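Local coordinates for protein exopolygalacturonate lyase (Vibrio vulnificus, PDB 5A29) that probably cleaves pectate by beta-elimination as a metal-dependent lyase of polysaccharide lyase family 2, at residues A[96-99]-A[103-106]; A[279-284]-A[360-365]. One frame throughout, in Å; residues are numbered along the deposited sequence.

Interactions 1 and 2 are worked examples of a helix held from a short turn and from a distant loop. In interaction 1, residues 96-99 and 103-106, a short connection folds two consecutive helices against each other, joined by a serine and a Met-aromatic contact. Interaction 2 joins segments with 75 residues between them: the loop 279-284 rests on the helix segment 360-365, and a bound meso-tartaric acid lies against both. The centres of interactions 1 and 2 are about 39 Å apart, on opposite sides of the chain's centre, and the nearest atoms of interactions 1 and 2 are about 25 Å apart. Neither includes a ligand of the manganese ion, which is held by His133, Glu154 and His196; only interaction 2 borders a bound meso-tartaric acid.

Interaction 1: residues A[96-99]-A[103-106]; sequences AMSV and DQRY
Over one face of the Tyr106 ring lies the CG methylene of Met97, a CH-pi contact 3.5 Å from that CG to the ring centroid and displaced toward the rim. The sulfur follows farther out above the same face, Met97 SD standing 5.0 Å from the Tyr106 centroid, so the pair is also a Met-aromatic contact. With chi1 at -173° Met97 CG points away from the backbone N, and the bend at chi2 runs the thioether out over the ring and brings the terminal methyl near the phenol oxygen. Arg105 CG lies over the opposite face, sandwiching the ring between aliphatic carbons.

Beside this apolar pair, Ser98 OG donates a short 2.6 Å hydrogen bond to Asp103 O, approaching 19° out of the carbonyl plane. The same hydroxyl also accepts from Gln107 N, tying the last turn of helix 88-101 to the first turn of the next. Asp103 caps that turn: its OD1 accepts from Arg105 N at 3.2 Å, met from above the carboxylate plane.

The result is a close corner between the consecutive helices 88-101 and 105-120. Helix 27-46 packs on Met97 and Tyr106, while Leu526 of helix 521-532 also touches Met97.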
# COMPACT_ATOMS: atom_id res chain seq x y z
N ALA A 96 12.29 14.58 0.74
CA ALA A 96 11.58 15.52 1.60
C ALA A 96 12.57 16.37 2.47
O ALA A 96 12.34 17.59 2.69
CB ALA A 96 10.55 14.81 2.51
N MET A 97 13.61 15.72 2.98
CA MET A 97 14.57 16.43 3.88
C MET A 97 15.29 17.53 3.06
O MET A 97 15.50 18.65 3.55
CB MET A 97 15.62 15.44 4.35
CG MET A 97 16.54 16.06 5.41
SD MET A 97 15.64 16.39 6.97
CE MET A 97 17.04 16.46 8.10
N SER A 98 15.62 17.25 1.80
CA SER A 98 16.23 18.33 0.99
C SER A 98 15.24 19.46 0.76
O SER A 98 15.63 20.66 0.74
CB SER A 98 16.79 17.83 -0.37
OG SER A 98 18.00 17.18 -0.17
N VAL A 99 13.96 19.15 0.56
CA VAL A 99 12.97 20.22 0.38
C VAL A 99 12.90 21.11 1.62
O VAL A 99 12.89 22.37 1.55
CB VAL A 99 11.53 19.64 0.11
CG1 VAL A 99 10.42 20.67 0.33
CG2 VAL A 99 11.45 19.06 -1.28
N ASP A 103 18.83 21.91 1.73
CA ASP A 103 20.15 21.31 1.64
C ASP A 103 20.08 20.11 0.68
O ASP A 103 19.40 19.10 0.98
CB ASP A 103 20.62 20.91 3.05
CG ASP A 103 22.06 20.33 3.08
OD1 ASP A 103 22.62 19.95 2.03
OD2 ASP A 103 22.63 20.20 4.20
N GLN A 104 20.76 20.23 -0.47
CA GLN A 104 20.67 19.25 -1.56
C GLN A 104 21.33 17.91 -1.32
O GLN A 104 21.11 16.96 -2.08
CB GLN A 104 21.10 19.89 -2.93
CG GLN A 104 20.17 21.00 -3.42
CD GLN A 104 18.66 20.61 -3.30
OE1 GLN A 104 18.23 19.58 -3.83
NE2 GLN A 104 17.89 21.39 -2.52
N ARG A 105 22.08 17.79 -0.24
CA ARG A 105 22.88 16.59 -0.04
C ARG A 105 21.97 15.35 0.15
O ARG A 105 22.39 14.23 -0.17
CB ARG A 105 23.77 16.76 1.22
CG ARG A 105 22.94 16.86 2.51
CD ARG A 105 23.70 17.29 3.77
NE ARG A 105 24.63 16.24 4.12
CZ ARG A 105 25.94 16.44 4.22
NH1 ARG A 105 26.45 17.67 4.03
NH2 ARG A 105 26.73 15.42 4.52
N TYR A 106 20.81 15.55 0.78
CA TYR A 106 19.94 14.35 1.01
C TYR A 106 19.39 13.76 -0.30
O TYR A 106 19.48 12.57 -0.53
CB TYR A 106 18.80 14.73 1.95
CG TYR A 106 19.36 15.21 3.28
CD1 TYR A 106 19.95 14.30 4.16
CD2 TYR A 106 19.34 16.58 3.60
CE1 TYR A 106 20.44 14.73 5.39
CE2 TYR A 106 19.86 17.05 4.82
CZ TYR A 106 20.44 16.13 5.67
OH TYR A 106 20.91 16.57 6.87

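Interaction 2: residues A[279-284]-A[360-365]; sequences GAPVYQ and VDALLN. With SRT (S,R meso-tartaric acid), chain D.
Asn365 turns its CG anti to its own carbonyl carbon (chi1 -78°), and this rotation brings ND2 alongside Gly279, while CB, set by the helix backbone, already faces it. Gly279 itself has a positive phi of 72°, a conformation readily adopted by glycine. The close fit is between a side chain and bare backbone: Asn365 packs directly on the glycine, its CB 3.5 Å from Gly279 O. A water completes the polar link, donating to Gly279 O at 3.1 Å and accepting from Asn365 ND2 at 3.0 Å, so the carbonyl and the amide are bridged by solvent.

One turn back along the helix, the proline ring of Pro281 lies against Ala362. Pro281 CB and Ala362 CB are 4.0 Å apart. Pro281 CD sits 3.5 Å from Ala362 O. Here the loop between helix 259-272 and strand 287-288 lies against helix 353-370, probably one of the helices of an alpha/alpha barrel as in related family 2 lyases. Phe366 of the same helix also touches Pro281; Ile335 of helix 331-349 is another neighbour of the proline.

The junction doubles as part of a wall for one meso-tartaric acid. Its hydroxyl oxygen O3 is approached by both apolar partners, at 3.0 Å from Pro281 CB and 3.4 Å from Ala362 CB. Farther along the loop, Val282 O faces the carboxyl oxygen O11 of the ligand at 2.7 Å, two oxygens so close that the acid group probably holds the proton. Asn339 ND2 on helix 331-349 hydrogen-bonds the same ligand, while the following loop residue, Tyr283, is joined by backbone hydrogen bonds to Ile234 and Gly324.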
# COMPACT_ATOMS: atom_id res chain seq x y z
N GLY A 279 -24.31 0.30 -5.34
CA GLY A 279 -23.18 1.04 -5.82
C GLY A 279 -21.89 0.75 -5.04
O GLY A 279 -20.85 1.37 -5.32
N ALA A 280 -21.91 -0.19 -4.09
CA ALA A 280 -20.69 -0.43 -3.27
C ALA A 280 -19.59 -0.98 -4.18
O ALA A 280 -19.82 -1.86 -5.04
CB ALA A 280 -20.98 -1.41 -2.09
N PRO A 281 -18.33 -0.55 -3.96
CA PRO A 281 -17.22 -1.04 -4.75
C PRO A 281 -16.90 -2.54 -4.45
O PRO A 281 -17.36 -3.12 -3.43
CB PRO A 281 -16.06 -0.15 -4.31
CG PRO A 281 -16.37 0.07 -2.82
CD PRO A 281 -17.88 0.25 -2.78
N VAL A 282 -16.20 -3.16 -5.39
CA VAL A 282 -15.82 -4.59 -5.30
C VAL A 282 -14.33 -4.82 -5.30
O VAL A 282 -13.49 -3.93 -5.69
CB VAL A 282 -16.47 -5.42 -6.46
CG1 VAL A 282 -17.97 -5.47 -6.20
CG2 VAL A 282 -16.12 -4.75 -7.80
N TYR A 283 -13.96 -6.03 -4.87
CA TYR A 283 -12.53 -6.30 -4.66
C TYR A 283 -11.89 -6.80 -5.97
O TYR A 283 -10.69 -6.76 -6.14
CB TYR A 283 -12.40 -7.35 -3.54
CG TYR A 283 -10.97 -7.72 -3.20
CD1 TYR A 283 -10.17 -6.79 -2.49
CD2 TYR A 283 -10.41 -8.96 -3.57
CE1 TYR A 283 -8.90 -7.12 -2.13
CE2 TYR A 283 -9.10 -9.30 -3.23
CZ TYR A 283 -8.35 -8.33 -2.54
OH TYR A 283 -7.09 -8.61 -2.13
N GLN A 284 -12.72 -7.37 -6.86
CA GLN A 284 -12.18 -7.86 -8.16
C GLN A 284 -13.40 -7.90 -9.12
O GLN A 284 -14.57 -7.81 -8.67
CB GLN A 284 -11.54 -9.26 -8.06
CG GLN A 284 -12.51 -10.37 -7.63
CD GLN A 284 -11.73 -11.52 -7.00
OE1 GLN A 284 -11.29 -11.41 -5.83
NE2 GLN A 284 -11.55 -12.60 -7.73
N VAL A 360 -15.22 9.13 -5.08
CA VAL A 360 -16.07 9.65 -4.07
C VAL A 360 -17.33 8.80 -3.94
O VAL A 360 -17.82 8.51 -2.82
CB VAL A 360 -16.44 11.11 -4.37
CG1 VAL A 360 -17.61 11.61 -3.52
CG2 VAL A 360 -15.18 11.96 -4.30
N ASP A 361 -17.88 8.43 -5.10
CA ASP A 361 -19.10 7.60 -5.09
C ASP A 361 -18.87 6.24 -4.44
O ASP A 361 -19.70 5.79 -3.62
CB ASP A 361 -19.62 7.46 -6.52
CG ASP A 361 -20.51 8.68 -6.91
OD1 ASP A 361 -20.72 9.59 -6.04
OD2 ASP A 361 -20.96 8.78 -8.08
N ALA A 362 -17.70 5.66 -4.72
CA ALA A 362 -17.36 4.38 -4.14
C ALA A 362 -17.24 4.49 -2.61
O ALA A 362 -17.73 3.58 -1.89
CB ALA A 362 -16.05 3.84 -4.75
N LEU A 363 -16.54 5.54 -2.11
CA LEU A 363 -16.36 5.71 -0.63
C LEU A 363 -17.72 5.91 -0.02
O LEU A 363 -18.08 5.27 0.96
CB LEU A 363 -15.48 6.97 -0.31
CG LEU A 363 -14.03 6.76 -0.74
CD1 LEU A 363 -13.32 8.10 -0.59
CD2 LEU A 363 -13.31 5.68 0.13
N LEU A 364 -18.55 6.79 -0.60
CA LEU A 364 -19.82 7.05 0.02
C LEU A 364 -20.69 5.81 0.09
O LEU A 364 -21.37 5.54 1.11
CB LEU A 364 -20.58 8.20 -0.70
CG LEU A 364 -19.98 9.63 -0.49
CD1 LEU A 364 -20.74 10.65 -1.35
CD2 LEU A 364 -20.05 9.92 1.00
N ASN A 365 -20.70 5.07 -1.01
CA ASN A 365 -21.63 3.90 -1.11
C ASN A 365 -21.13 2.78 -0.18
O ASN A 365 -21.94 2.10 0.43
CB ASN A 365 -21.65 3.43 -2.57
CG ASN A 365 -22.54 4.36 -3.42
OD1 ASN A 365 -23.48 4.87 -2.90
ND2 ASN A 365 -22.28 4.50 -4.68
O1 SRT D . -11.42 -1.73 -6.02
O11 SRT D . -13.50 -1.39 -6.53
C1 SRT D . -12.35 -0.97 -6.38
C2 SRT D . -11.91 0.43 -6.74
O2 SRT D . -12.09 0.42 -8.11
C3 SRT D . -12.60 1.71 -6.20
O3 SRT D . -13.79 1.46 -5.48
C4 SRT D . -11.77 2.63 -5.33
O4 SRT D . -12.00 3.85 -5.58
O41 SRT D . -10.93 2.19 -4.47
O HOH W 1 -20.18 4.05 -6.71